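PDB 4XHC: alpha-L-rhamnosidase from Klebsiella oxytoca, which hydrolyses terminal alpha-L-rhamnose residues from rhamnosides, as a two-domain glycoside hydrolase of family 78. Local coordinates for residues Ile97-His102 / Ile194-Val199; Arg170-Tyr175 / Asp237-Asp242; Val234-Asp237 / Asp242-Leu245. All blocks are in the same frame, centred on the assembly; numbering follows the deposited sequence.

Contact 1 (Ile97-His102 / Ile194-Val199); sequences IDFGSH and IEVNAV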
ATOM      1  N   ILE A  97     -16.586  -2.107   9.723  1.00 49.85           N
ATOM      2  CA  ILE A  97     -16.982  -0.927  10.483  1.00 50.01           C
ATOM      3  C   ILE A  97     -18.034  -0.117   9.713  1.00 51.31           C
ATOM      4  O   ILE A  97     -17.782   0.350   8.592  1.00 50.78           O
ATOM      5  CB  ILE A  97     -15.771   0.001  10.749  1.00 49.50           C
ATOM      6  CG1 ILE A  97     -14.556  -0.764  11.295  1.00 48.43           C
ATOM      7  CG2 ILE A  97     -16.152   1.123  11.705  1.00 51.15           C
ATOM      8  CD1 ILE A  97     -14.717  -1.283  12.694  1.00 49.85           C
ATOM      9  N   ASP A  98     -19.219   0.032  10.306  1.00 52.85           N
ATOM     10  CA  ASP A  98     -20.274   0.882   9.748  1.00 52.87           C
ATOM     11  C   ASP A  98     -20.091   2.281  10.295  1.00 52.89           C
ATOM     12  O   ASP A  98     -20.180   2.473  11.506  1.00 53.37           O
ATOM     13  CB  ASP A  98     -21.655   0.345  10.150  1.00 54.28           C
ATOM     14  CG  ASP A  98     -22.808   1.093   9.489  1.00 55.60           C
ATOM     15  OD1 ASP A  98     -22.593   2.103   8.780  1.00 55.19           O
ATOM     16  OD2 ASP A  98     -23.958   0.654   9.690  1.00 57.73           O
ATOM     17  N   PHE A  99     -19.842   3.250   9.409  1.00 53.14           N
ATOM     18  CA  PHE A  99     -19.698   4.653   9.826  1.00 53.98           C
ATOM     19  C   PHE A  99     -21.032   5.388   9.983  1.00 54.71           C
ATOM     20  O   PHE A  99     -21.065   6.477  10.541  1.00 55.78           O
ATOM     21  CB  PHE A  99     -18.756   5.430   8.901  1.00 53.00           C
ATOM     22  CG  PHE A  99     -17.306   5.273   9.259  1.00 53.57           C
ATOM     23  CD1 PHE A  99     -16.633   4.090   8.996  1.00 54.51           C
ATOM     24  CD2 PHE A  99     -16.615   6.297   9.883  1.00 55.38           C
ATOM     25  CE1 PHE A  99     -15.293   3.939   9.336  1.00 53.99           C
ATOM     26  CE2 PHE A  99     -15.272   6.155  10.224  1.00 54.68           C
ATOM     27  CZ  PHE A  99     -14.611   4.976   9.947  1.00 53.82           C
ATOM     28  N   GLY A 100     -22.128   4.797   9.516  1.00 55.07           N
ATOM     29  CA  GLY A 100     -23.469   5.319   9.832  1.00 56.28           C
ATOM     30  C   GLY A 100     -24.070   6.256   8.797  1.00 55.60           C
ATOM     31  O   GLY A 100     -25.281   6.318   8.658  1.00 55.54           O
ATOM     32  N   SER A 101     -23.228   7.004   8.088  1.00 54.79           N
ATOM     33  CA  SER A 101     -23.659   7.830   6.960  1.00 54.21           C
ATOM     34  C   SER A 101     -22.606   7.745   5.838  1.00 54.79           C
ATOM     35  O   SER A 101     -21.678   6.931   5.894  1.00 53.39           O
ATOM     36  CB  SER A 101     -23.874   9.282   7.403  1.00 53.30           C
ATOM     37  OG  SER A 101     -24.668   9.998   6.465  1.00 51.78           O
ATOM     38  N   HIS A 102     -22.761   8.582   4.820  1.00 56.50           N
ATOM     39  CA  HIS A 102     -21.854   8.613   3.684  1.00 56.84           C
ATOM     40  C   HIS A 102     -20.847   9.736   3.902  1.00 56.79           C
ATOM     41  O   HIS A 102     -21.238  10.887   4.066  1.00 57.27           O
ATOM     42  CB  HIS A 102     -22.664   8.876   2.421  1.00 58.86           C
ATOM     43  CG  HIS A 102     -21.862   8.822   1.164  1.00 60.47           C
ATOM     44  ND1 HIS A 102     -21.740   7.672   0.418  1.00 60.82           N
ATOM     45  CD2 HIS A 102     -21.155   9.774   0.511  1.00 60.72           C
ATOM     46  CE1 HIS A 102     -20.984   7.916  -0.636  1.00 59.51           C
ATOM     47  NE2 HIS A 102     -20.614   9.184  -0.603  1.00 59.32           N
ATOM     48  N   ILE A 194     -10.689   4.909  15.918  1.00 62.12           N
ATOM     49  CA  ILE A 194     -10.867   5.023  14.482  1.00 62.21           C
ATOM     50  C   ILE A 194     -11.809   6.178  14.186  1.00 62.48           C
ATOM     51  O   ILE A 194     -12.874   6.274  14.785  1.00 64.52           O
ATOM     52  CB  ILE A 194     -11.462   3.741  13.876  1.00 62.74           C
ATOM     53  CG1 ILE A 194     -10.619   2.520  14.271  1.00 63.03           C
ATOM     54  CG2 ILE A 194     -11.558   3.875  12.356  1.00 62.25           C
ATOM     55  CD1 ILE A 194     -11.025   1.221  13.604  1.00 62.20           C
ATOM     56  N   GLU A 195     -11.419   7.050  13.263  1.00 60.90           N
ATOM     57  CA  GLU A 195     -12.282   8.152  12.857  1.00 60.62           C
ATOM     58  C   GLU A 195     -12.033   8.546  11.410  1.00 57.98           C
ATOM     59  O   GLU A 195     -11.000   8.212  10.835  1.00 56.35           O
ATOM     60  CB  GLU A 195     -12.107   9.361  13.788  1.00 62.67           C
ATOM     61  CG  GLU A 195     -10.736  10.025  13.744  1.00 64.79           C
ATOM     62  CD  GLU A 195     -10.619  11.227  14.683  1.00 67.66           C
ATOM     63  OE1 GLU A 195     -11.515  11.430  15.535  1.00 68.10           O
ATOM     64  OE2 GLU A 195      -9.621  11.977  14.568  1.00 68.76           O
ATOM     65  N   VAL A 196     -13.011   9.239  10.830  1.00 57.31           N
ATOM     66  CA  VAL A 196     -12.884   9.844   9.500  1.00 55.06           C
ATOM     67  C   VAL A 196     -12.928  11.362   9.621  1.00 54.33           C
ATOM     68  O   VAL A 196     -13.772  11.907  10.331  1.00 55.61           O
ATOM     69  CB  VAL A 196     -13.962   9.335   8.510  1.00 53.49           C
ATOM     70  CG1 VAL A 196     -15.365   9.750   8.921  1.00 54.05           C
ATOM     71  CG2 VAL A 196     -13.665   9.827   7.108  1.00 53.25           C
ATOM     72  N   ASN A 197     -11.981  12.025   8.964  1.00 53.98           N
ATOM     73  CA  ASN A 197     -11.953  13.484   8.867  1.00 55.26           C
ATOM     74  C   ASN A 197     -12.649  13.913   7.574  1.00 53.37           C
ATOM     75  O   ASN A 197     -12.055  13.858   6.500  1.00 52.61           O
ATOM     76  CB  ASN A 197     -10.507  14.001   8.884  1.00 56.13           C
ATOM     77  CG  ASN A 197      -9.869  13.950  10.258  1.00 57.69           C
ATOM     78  OD1 ASN A 197      -9.143  13.015  10.590  1.00 56.47           O
ATOM     79  ND2 ASN A 197     -10.130  14.970  11.062  1.00 61.10           N
ATOM     80  N   ALA A 198     -13.910  14.326   7.677  1.00 53.29           N
ATOM     81  CA  ALA A 198     -14.741  14.601   6.495  1.00 52.42           C
ATOM     82  C   ALA A 198     -14.542  16.018   5.963  1.00 53.70           C
ATOM     83  O   ALA A 198     -14.384  16.969   6.732  1.00 55.27           O
ATOM     84  CB  ALA A 198     -16.206  14.372   6.818  1.00 51.64           C
ATOM     85  N   VAL A 199     -14.569  16.153   4.643  1.00 53.25           N
ATOM     86  CA  VAL A 199     -14.324  17.435   3.994  1.00 54.74           C
ATOM     87  C   VAL A 199     -15.445  17.820   3.045  1.00 54.24           C
ATOM     88  O   VAL A 199     -16.109  16.959   2.471  1.00 52.78           O
ATOM     89  CB  VAL A 199     -12.981  17.457   3.210  1.00 55.39           C
ATOM     90  CG1 VAL A 199     -11.802  17.391   4.169  1.00 56.75           C
ATOM     91  CG2 VAL A 199     -12.909  16.335   2.169  1.00 53.48           C
TER

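Contact 2 (Arg170-Tyr175 / Asp237-Asp242); sequences RYCFRY and DGPKRD. With RAM (alpha-L-rhamnopyranose), chain C.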
ATOM      1  N   ARG A 170      -7.851  10.482  -0.252  1.00 47.41           N
ATOM      2  CA  ARG A 170      -9.226  10.806   0.107  1.00 46.82           C
ATOM      3  C   ARG A 170     -10.157   9.683  -0.327  1.00 44.49           C
ATOM      4  O   ARG A 170     -10.190   9.319  -1.481  1.00 45.12           O
ATOM      5  CB  ARG A 170      -9.649  12.110  -0.569  1.00 47.95           C
ATOM      6  CG  ARG A 170     -10.905  12.727   0.025  1.00 48.97           C
ATOM      7  CD  ARG A 170     -11.463  13.807  -0.877  1.00 48.39           C
ATOM      8  NE  ARG A 170     -12.114  13.240  -2.042  1.00 47.70           N
ATOM      9  CZ  ARG A 170     -12.607  13.951  -3.047  1.00 48.84           C
ATOM     10  NH1 ARG A 170     -12.513  15.282  -3.046  1.00 50.63           N
ATOM     11  NH2 ARG A 170     -13.202  13.329  -4.059  1.00 48.25           N
ATOM     12  N   TYR A 171     -10.914   9.138   0.606  1.00 44.20           N
ATOM     13  CA  TYR A 171     -11.821   8.038   0.314  1.00 44.15           C
ATOM     14  C   TYR A 171     -13.265   8.504   0.462  1.00 45.05           C
ATOM     15  O   TYR A 171     -13.541   9.470   1.171  1.00 46.15           O
ATOM     16  CB  TYR A 171     -11.538   6.845   1.243  1.00 43.70           C
ATOM     17  CG  TYR A 171     -10.136   6.281   1.107  1.00 43.04           C
ATOM     18  CD1 TYR A 171      -9.782   5.500   0.014  1.00 42.01           C
ATOM     19  CD2 TYR A 171      -9.160   6.537   2.072  1.00 43.46           C
ATOM     20  CE1 TYR A 171      -8.495   4.996  -0.120  1.00 42.24           C
ATOM     21  CE2 TYR A 171      -7.872   6.031   1.953  1.00 42.44           C
ATOM     22  CZ  TYR A 171      -7.541   5.261   0.856  1.00 42.27           C
ATOM     23  OH  TYR A 171      -6.265   4.761   0.724  1.00 41.96           O
ATOM     24  N   CYS A 172     -14.173   7.818  -0.223  1.00 45.84           N
ATOM     25  CA  CYS A 172     -15.594   8.109  -0.162  1.00 46.67           C
ATOM     26  C   CYS A 172     -16.282   6.830   0.224  1.00 45.83           C
ATOM     27  O   CYS A 172     -16.247   5.869  -0.525  1.00 45.74           O
ATOM     28  CB  CYS A 172     -16.091   8.564  -1.526  1.00 49.09           C
ATOM     29  SG  CYS A 172     -17.877   8.811  -1.618  1.00 53.19           S
ATOM     30  N   PHE A 173     -16.891   6.792   1.397  1.00 46.85           N
ATOM     31  CA  PHE A 173     -17.381   5.522   1.909  1.00 47.43           C
ATOM     32  C   PHE A 173     -18.388   5.642   3.037  1.00 46.94           C
ATOM     33  O   PHE A 173     -18.498   6.670   3.692  1.00 47.41           O
ATOM     34  CB  PHE A 173     -16.199   4.676   2.406  1.00 48.11           C
ATOM     35  CG  PHE A 173     -15.461   5.287   3.567  1.00 49.20           C
ATOM     36  CD1 PHE A 173     -14.523   6.288   3.360  1.00 50.18           C
ATOM     37  CD2 PHE A 173     -15.707   4.867   4.864  1.00 50.16           C
ATOM     38  CE1 PHE A 173     -13.844   6.864   4.424  1.00 49.90           C
ATOM     39  CE2 PHE A 173     -15.030   5.435   5.928  1.00 51.03           C
ATOM     40  CZ  PHE A 173     -14.096   6.433   5.708  1.00 50.49           C
ATOM     41  N   ARG A 174     -19.116   4.553   3.247  1.00 46.88           N
ATOM     42  CA  ARG A 174     -19.830   4.326   4.487  1.00 47.43           C
ATOM     43  C   ARG A 174     -19.246   3.145   5.296  1.00 47.54           C
ATOM     44  O   ARG A 174     -19.157   3.220   6.526  1.00 46.36           O
ATOM     45  CB  ARG A 174     -21.303   4.083   4.214  1.00 48.54           C
ATOM     46  CG  ARG A 174     -22.022   3.689   5.482  1.00 49.89           C
ATOM     47  CD  ARG A 174     -23.521   3.796   5.398  1.00 50.47           C
ATOM     48  NE  ARG A 174     -24.094   3.144   6.565  1.00 50.85           N
ATOM     49  CZ  ARG A 174     -25.385   3.120   6.853  1.00 51.29           C
ATOM     50  NH1 ARG A 174     -26.263   3.735   6.072  1.00 51.16           N
ATOM     51  NH2 ARG A 174     -25.789   2.488   7.936  1.00 51.99           N
ATOM     52  N   TYR A 175     -18.882   2.057   4.613  1.00 47.31           N
ATOM     53  CA  TYR A 175     -18.341   0.870   5.280  1.00 48.08           C
ATOM     54  C   TYR A 175     -16.843   0.764   5.058  1.00 48.25           C
ATOM     55  O   TYR A 175     -16.331   1.161   4.002  1.00 48.84           O
ATOM     56  CB  TYR A 175     -19.040  -0.408   4.801  1.00 47.06           C
ATOM     57  CG  TYR A 175     -20.524  -0.367   5.022  1.00 48.00           C
ATOM     58  CD1 TYR A 175     -21.087  -0.738   6.240  1.00 48.22           C
ATOM     59  CD2 TYR A 175     -21.373   0.080   4.015  1.00 49.21           C
ATOM     60  CE1 TYR A 175     -22.459  -0.679   6.441  1.00 49.06           C
ATOM     61  CE2 TYR A 175     -22.742   0.150   4.207  1.00 49.21           C
ATOM     62  CZ  TYR A 175     -23.277  -0.234   5.414  1.00 49.60           C
ATOM     63  OH  TYR A 175     -24.633  -0.152   5.570  1.00 50.59           O
ATOM     64  N   ASP A 237     -18.486  15.388  -9.862  1.00 48.68           N
ATOM     65  CA  ASP A 237     -19.641  14.585 -10.273  1.00 48.34           C
ATOM     66  C   ASP A 237     -19.960  13.512  -9.244  1.00 48.63           C
ATOM     67  O   ASP A 237     -21.126  13.314  -8.900  1.00 49.13           O
ATOM     68  CB  ASP A 237     -19.470  13.992 -11.690  1.00 48.94           C
ATOM     69  CG  ASP A 237     -18.293  13.030 -11.815  1.00 48.73           C
ATOM     70  OD1 ASP A 237     -17.282  13.186 -11.108  1.00 50.02           O
ATOM     71  OD2 ASP A 237     -18.379  12.119 -12.658  1.00 49.26           O
ATOM     72  N   GLY A 238     -18.918  12.828  -8.767  1.00 49.38           N
ATOM     73  CA  GLY A 238     -19.018  11.816  -7.703  1.00 49.01           C
ATOM     74  C   GLY A 238     -17.723  11.759  -6.886  1.00 49.16           C
ATOM     75  O   GLY A 238     -16.639  11.715  -7.460  1.00 48.77           O
ATOM     76  N   PRO A 239     -17.819  11.775  -5.542  1.00 49.60           N
ATOM     77  CA  PRO A 239     -16.596  11.853  -4.748  1.00 50.78           C
ATOM     78  C   PRO A 239     -15.731  10.593  -4.743  1.00 50.77           C
ATOM     79  O   PRO A 239     -14.531  10.691  -4.475  1.00 51.00           O
ATOM     80  CB  PRO A 239     -17.111  12.143  -3.331  1.00 51.37           C
ATOM     81  CG  PRO A 239     -18.509  12.633  -3.498  1.00 50.79           C
ATOM     82  CD  PRO A 239     -19.018  11.904  -4.693  1.00 51.03           C
ATOM     83  N   LYS A 240     -16.321   9.428  -4.997  1.00 50.95           N
ATOM     84  CA  LYS A 240     -15.529   8.207  -5.171  1.00 51.88           C
ATOM     85  C   LYS A 240     -14.912   8.212  -6.556  1.00 50.15           C
ATOM     86  O   LYS A 240     -13.718   7.981  -6.737  1.00 49.82           O
ATOM     87  CB  LYS A 240     -16.393   6.955  -5.033  1.00 52.96           C
ATOM     88  CG  LYS A 240     -15.630   5.675  -5.365  1.00 54.26           C
ATOM     89  CD  LYS A 240     -16.407   4.417  -5.024  1.00 54.32           C
ATOM     90  CE  LYS A 240     -17.231   3.944  -6.199  1.00 54.73           C
ATOM     91  NZ  LYS A 240     -18.304   3.024  -5.748  1.00 56.01           N
ATOM     92  N   ARG A 241     -15.771   8.464  -7.528  1.00 50.08           N
ATOM     93  CA  ARG A 241     -15.415   8.454  -8.926  1.00 50.87           C
ATOM     94  C   ARG A 241     -16.450   9.349  -9.643  1.00 50.52           C
ATOM     95  O   ARG A 241     -17.639   9.171  -9.385  1.00 50.79           O
ATOM     96  CB  ARG A 241     -15.504   7.013  -9.405  1.00 49.76           C
ATOM     97  CG  ARG A 241     -15.179   6.850 -10.864  1.00 51.80           C
ATOM     98  CD  ARG A 241     -15.840   5.640 -11.486  1.00 50.47           C
ATOM     99  NE  ARG A 241     -17.287   5.717 -11.476  1.00 48.81           N
ATOM    100  CZ  ARG A 241     -18.007   6.548 -12.206  1.00 47.30           C
ATOM    101  NH1 ARG A 241     -17.451   7.446 -12.996  1.00 47.56           N
ATOM    102  NH2 ARG A 241     -19.311   6.495 -12.117  1.00 48.36           N
ATOM    103  N   ASP A 242     -16.075  10.280 -10.531  1.00 50.52           N
ATOM    104  CA  ASP A 242     -14.727  10.497 -11.073  1.00 52.40           C
ATOM    105  C   ASP A 242     -13.956  11.598 -10.358  1.00 50.92           C
ATOM    106  O   ASP A 242     -12.862  11.950 -10.800  1.00 50.53           O
ATOM    107  CB  ASP A 242     -14.803  10.981 -12.533  1.00 55.22           C
ATOM    108  CG  ASP A 242     -15.626  10.084 -13.423  1.00 55.68           C
ATOM    109  OD1 ASP A 242     -15.181   8.954 -13.709  1.00 54.15           O
ATOM    110  OD2 ASP A 242     -16.708  10.527 -13.873  1.00 58.85           O
TER
HETATM  111  C1  RAM C 900     -19.770   9.680 -16.680  1.00 42.92           C
HETATM  112  C2  RAM C 900     -20.329  10.247 -15.390  1.00 43.00           C
HETATM  113  C3  RAM C 900     -20.541  11.744 -15.510  1.00 44.08           C
HETATM  114  C4  RAM C 900     -21.138  12.058 -16.871  1.00 44.03           C
HETATM  115  C5  RAM C 900     -20.103  11.748 -17.940  1.00 45.45           C
HETATM  116  C6  RAM C 900     -20.709  11.294 -19.244  1.00 47.24           C
HETATM  117  O1  RAM C 900     -18.802   8.761 -16.359  1.00 43.00           O
HETATM  118  O2  RAM C 900     -21.584   9.619 -15.185  1.00 43.68           O
HETATM  119  O3  RAM C 900     -21.411  12.218 -14.480  1.00 46.08           O
HETATM  120  O4  RAM C 900     -21.488  13.427 -16.955  1.00 43.03           O
HETATM  121  O5  RAM C 900     -19.208  10.711 -17.484  1.00 45.97           O
HETATM  122  O   HOH W   1     -12.736  10.478  -2.230  1.00 44.10           O

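Contact 3 (Val234-Asp237 / Asp242-Leu245); sequences VFED and DRRL. With RAM (alpha-L-rhamnopyranose), chain C.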
ATOM      1  N   VAL A 234     -14.034  21.870  -6.572  1.00 58.32           N
ATOM      2  CA  VAL A 234     -14.956  22.102  -7.691  1.00 58.22           C
ATOM      3  C   VAL A 234     -16.248  21.344  -7.391  1.00 57.07           C
ATOM      4  O   VAL A 234     -16.323  20.622  -6.399  1.00 59.45           O
ATOM      5  CB  VAL A 234     -14.375  21.609  -9.038  1.00 57.50           C
ATOM      6  CG1 VAL A 234     -13.077  22.331  -9.360  1.00 58.57           C
ATOM      7  CG2 VAL A 234     -14.160  20.099  -9.042  1.00 55.84           C
ATOM      8  N   PHE A 235     -17.254  21.499  -8.242  1.00 55.54           N
ATOM      9  CA  PHE A 235     -18.442  20.642  -8.182  1.00 54.03           C
ATOM     10  C   PHE A 235     -18.095  19.272  -8.767  1.00 52.49           C
ATOM     11  O   PHE A 235     -18.180  19.076  -9.977  1.00 53.09           O
ATOM     12  CB  PHE A 235     -19.597  21.247  -8.999  1.00 54.02           C
ATOM     13  CG  PHE A 235     -20.262  22.431  -8.359  1.00 54.23           C
ATOM     14  CD1 PHE A 235     -21.231  22.258  -7.388  1.00 55.14           C
ATOM     15  CD2 PHE A 235     -19.955  23.715  -8.761  1.00 55.95           C
ATOM     16  CE1 PHE A 235     -21.868  23.342  -6.815  1.00 56.52           C
ATOM     17  CE2 PHE A 235     -20.581  24.811  -8.186  1.00 58.47           C
ATOM     18  CZ  PHE A 235     -21.542  24.623  -7.214  1.00 58.34           C
ATOM     19  N   GLU A 236     -17.696  18.322  -7.928  1.00 51.63           N
ATOM     20  CA  GLU A 236     -17.322  16.995  -8.421  1.00 50.57           C
ATOM     21  C   GLU A 236     -18.573  16.212  -8.819  1.00 50.28           C
ATOM     22  O   GLU A 236     -19.616  16.378  -8.201  1.00 52.28           O
ATOM     23  CB  GLU A 236     -16.548  16.225  -7.362  1.00 50.40           C
ATOM     24  CG  GLU A 236     -15.229  16.875  -6.966  1.00 52.13           C
ATOM     25  CD  GLU A 236     -14.390  16.013  -6.026  1.00 52.28           C
ATOM     26  OE1 GLU A 236     -14.751  14.831  -5.792  1.00 51.24           O
ATOM     27  OE2 GLU A 236     -13.357  16.515  -5.525  1.00 51.32           O
ATOM     28  N   ASP A 237     -18.486  15.388  -9.862  1.00 48.68           N
ATOM     29  CA  ASP A 237     -19.641  14.585 -10.273  1.00 48.34           C
ATOM     30  C   ASP A 237     -19.960  13.512  -9.244  1.00 48.63           C
ATOM     31  O   ASP A 237     -21.126  13.314  -8.900  1.00 49.13           O
ATOM     32  CB  ASP A 237     -19.470  13.992 -11.690  1.00 48.94           C
ATOM     33  CG  ASP A 237     -18.293  13.030 -11.815  1.00 48.73           C
ATOM     34  OD1 ASP A 237     -17.282  13.186 -11.108  1.00 50.02           O
ATOM     35  OD2 ASP A 237     -18.379  12.119 -12.658  1.00 49.26           O
ATOM     36  N   ASP A 242     -16.075  10.280 -10.531  1.00 50.52           N
ATOM     37  CA  ASP A 242     -14.727  10.497 -11.073  1.00 52.40           C
ATOM     38  C   ASP A 242     -13.956  11.598 -10.358  1.00 50.92           C
ATOM     39  O   ASP A 242     -12.862  11.950 -10.800  1.00 50.53           O
ATOM     40  CB  ASP A 242     -14.803  10.981 -12.533  1.00 55.22           C
ATOM     41  CG  ASP A 242     -15.626  10.084 -13.423  1.00 55.68           C
ATOM     42  OD1 ASP A 242     -15.181   8.954 -13.709  1.00 54.15           O
ATOM     43  OD2 ASP A 242     -16.708  10.527 -13.873  1.00 58.85           O
ATOM     44  N   ARG A 243     -14.531  12.175  -9.305  1.00 49.50           N
ATOM     45  CA  ARG A 243     -13.909  13.298  -8.572  1.00 50.42           C
ATOM     46  C   ARG A 243     -13.579  14.489  -9.465  1.00 51.46           C
ATOM     47  O   ARG A 243     -12.542  15.121  -9.296  1.00 51.52           O
ATOM     48  CB  ARG A 243     -12.625  12.854  -7.875  1.00 49.18           C
ATOM     49  CG  ARG A 243     -12.737  11.512  -7.197  1.00 48.90           C
ATOM     50  CD  ARG A 243     -11.462  11.164  -6.464  1.00 49.59           C
ATOM     51  NE  ARG A 243     -11.607   9.890  -5.765  1.00 49.88           N
ATOM     52  CZ  ARG A 243     -10.860   9.508  -4.740  1.00 49.43           C
ATOM     53  NH1 ARG A 243      -9.894  10.293  -4.293  1.00 51.04           N
ATOM     54  NH2 ARG A 243     -11.090   8.343  -4.148  1.00 49.21           N
ATOM     55  N   ARG A 244     -14.477  14.804 -10.393  1.00 51.47           N
ATOM     56  CA  ARG A 244     -14.140  15.689 -11.487  1.00 52.21           C
ATOM     57  C   ARG A 244     -15.307  16.548 -11.932  1.00 52.05           C
ATOM     58  O   ARG A 244     -16.465  16.127 -11.885  1.00 52.01           O
ATOM     59  CB  ARG A 244     -13.669  14.831 -12.658  1.00 54.48           C
ATOM     60  CG  ARG A 244     -12.949  15.607 -13.729  1.00 56.41           C
ATOM     61  CD  ARG A 244     -11.905  14.765 -14.442  1.00 57.37           C
ATOM     62  NE  ARG A 244     -12.449  13.954 -15.531  1.00 56.73           N
ATOM     63  CZ  ARG A 244     -12.375  12.630 -15.615  1.00 59.25           C
ATOM     64  NH1 ARG A 244     -11.788  11.902 -14.662  1.00 62.88           N
ATOM     65  NH2 ARG A 244     -12.899  12.022 -16.665  1.00 58.26           N
ATOM     66  N   LEU A 245     -14.983  17.748 -12.398  1.00 53.28           N
ATOM     67  CA  LEU A 245     -15.970  18.703 -12.903  1.00 52.76           C
ATOM     68  C   LEU A 245     -16.413  18.383 -14.331  1.00 50.92           C
ATOM     69  O   LEU A 245     -15.608  18.461 -15.253  1.00 50.91           O
ATOM     70  CB  LEU A 245     -15.358  20.107 -12.866  1.00 56.12           C
ATOM     71  CG  LEU A 245     -16.174  21.287 -13.394  1.00 58.63           C
ATOM     72  CD1 LEU A 245     -17.453  21.484 -12.589  1.00 58.80           C
ATOM     73  CD2 LEU A 245     -15.325  22.552 -13.371  1.00 60.51           C
TER
HETATM   74  C1  RAM C 900     -19.770   9.680 -16.680  1.00 42.92           C
HETATM   75  C2  RAM C 900     -20.329  10.247 -15.390  1.00 43.00           C
HETATM   76  C3  RAM C 900     -20.541  11.744 -15.510  1.00 44.08           C
HETATM   77  C4  RAM C 900     -21.138  12.058 -16.871  1.00 44.03           C
HETATM   78  C5  RAM C 900     -20.103  11.748 -17.940  1.00 45.45           C
HETATM   79  C6  RAM C 900     -20.709  11.294 -19.244  1.00 47.24           C
HETATM   80  O1  RAM C 900     -18.802   8.761 -16.359  1.00 43.00           O
HETATM   81  O2  RAM C 900     -21.584   9.619 -15.185  1.00 43.68           O
HETATM   82  O3  RAM C 900     -21.411  12.218 -14.480  1.00 46.08           O
HETATM   83  O4  RAM C 900     -21.488  13.427 -16.955  1.00 43.03           O
HETATM   84  O5  RAM C 900     -19.208  10.711 -17.484  1.00 45.97           O

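Contact 1 (Ile97-His102 / Ile194-Val199)
F99 leans from its strand onto I194 and V196, and its ring carries the contact. The CD2-CE2 side of the ring meets V196. CD2 of F99 lies 3.8 Å from CG1 of V196, and its neighbour CE2 is equally close to that methyl. The V196 methyl comes in obliquely. With chi1 at 65°, CG1 of V196 sits between the backbone N and the carbonyl carbon, and this branch faces the ring, while CG2 takes the place anti to N. At the far end of the ring, CZ of F99 approaches CG2 of I194 at 4.0 Å. These two side chains cross at about a right angle, and the CG2 branch of I194 does the touching. Between the two aliphatic residues, the ring edge rests near the E195 backbone, with CE2 of F99 4.2 Å from C of E195. The E195 side chain leaves from the other face of its strand, and its OE2 bonds to H108. The side-chain contacts between the two strands are apolar. L107 and P57 also touch F99, and F173 meets it edge-to-face.

Just past F99 the chain turns. N of G100 donates to OD1 of D98 over 2.8 Å, forming an Asx turn; the donor stands above the carboxylate plane. OD1 of D98 also takes a salt bridge from R174, so the aspartate links this corner to the one at R174.

The axes of 97-99 and 194-199 come within 9.7 Å at 36°. The strands belong to two different antiparallel sheets, so F99, I194 and V196 fill the layer between facing sheets. This is the hydrophobic core of a beta sandwich, here in the N-terminal domain of the rhamnosidase.

Contact 2 (Arg170-Tyr175 / Asp237-Asp242)
The carbonyl oxygen of P239 is gripped twice from the R170 side. NH2 of R170 donates to O of P239 over 3.0 Å, in the carbonyl plane and on a lone pair, with an N-H...O angle of 145°. Water 1 donates to the same O of P239 at 2.9 Å. That water also accepts from NE of R170 at 2.8 Å and lies in the guanidinium plane, so one edge of the arginine holds the carbonyl both directly and through water. A bend at chi3 (74°) in an otherwise extended chain swings the guanidinium over to the loop. NH2 of R170 has a second partner, the carboxylate of E236.

Beside this polar grip, C172 packs against the loop at P239 and K240. SG of C172, anti to its own N, reaches CB of P239 at 3.8 Å. CB of C172 lies 3.6 Å from N of K240. The K240 side chain then leads away, and its NZ is held by E130, E134 and the carbonyl oxygens of L522 and N524.

D237, R241 and D242 belong to the rhamnose pocket. N of D242 donates to OD1 of D237 over 3.2 Å, on the syn side but out of the carboxylate plane. NH1 of R241 makes a salt bridge with OD1 of D242 at 2.8 Å; the acid oxygen lies in the guanidinium plane, yet the donor stands above the carboxylate plane. NH2 of R241 pairs with E506, which itself bonds to the rhamnose. The peptide bond before D242 is cis. OD2 of D237 comes within 3.5 Å of O3 of the rhamnose.

R170 and C172 of the N-terminal domain pack on the back of a loop whose other side lines the rhamnose pocket. It is a domain interface built directly behind a glycosidase active site.

Contact 3 (Val234-Asp237 / Asp242-Leu245)
D237 and R244 hold the tight part of this contact. N of D237 donates to O of R244 over 3.0 Å, the donor standing above the carbonyl plane. In return N of R244 makes a weak bond, 3.3 Å long, to OD1 of D237. That oxygen also serves D242, so it accepts from two backbone N-H groups, weakly from R244. The D237 side chain can do this because CG sits between its backbone N and carbonyl carbon (chi1 62°). Next to it, CB of L245 meets CG2 of V234 at 4.0 Å, and CD1 of L245 lies 3.6 Å from O of F235. F235 itself turns off toward helices 247-259 and 264-276. E236 is packed too: its OE1 approaches CA of R243 at 3.3 Å. The two side chains run side by side without pairing their charges, and E236 bonds to R170.

The looser side is the far end of R243. Its side chain is partly exposed, though NE of R243 bonds to the carbonyl of K240. R244 heads away to N287 and packs on D119 of the second subunit.

The loop, pinned by the D237-R244 bond, carries D237 and D242 of the rhamnose pocket in the six-hairpin glycosidase domain.

Overall arrangement
All three contacts are largely buried, but they lie at different depths in the fold. Contact 1 rests on apolar side chains and stays within the N-terminal domain, far from the sugar. Contact 2 joins that domain to the glycosidase domain and mixes arginine, water and sulfur contacts. Contact 3 lies within the glycosidase domain and depends on backbone and carboxylate bonds. Partly exposed R170 in contact 2 and R243 in contact 3 mark the less buried margins. Contacts 1 and 2 meet through the D98-R174 salt bridge. Contacts 2 and 3 share D237 and D242, both reach the rhamnose, and are joined by the R170-E236 salt bridge. Contacts 1 and 3 do not touch.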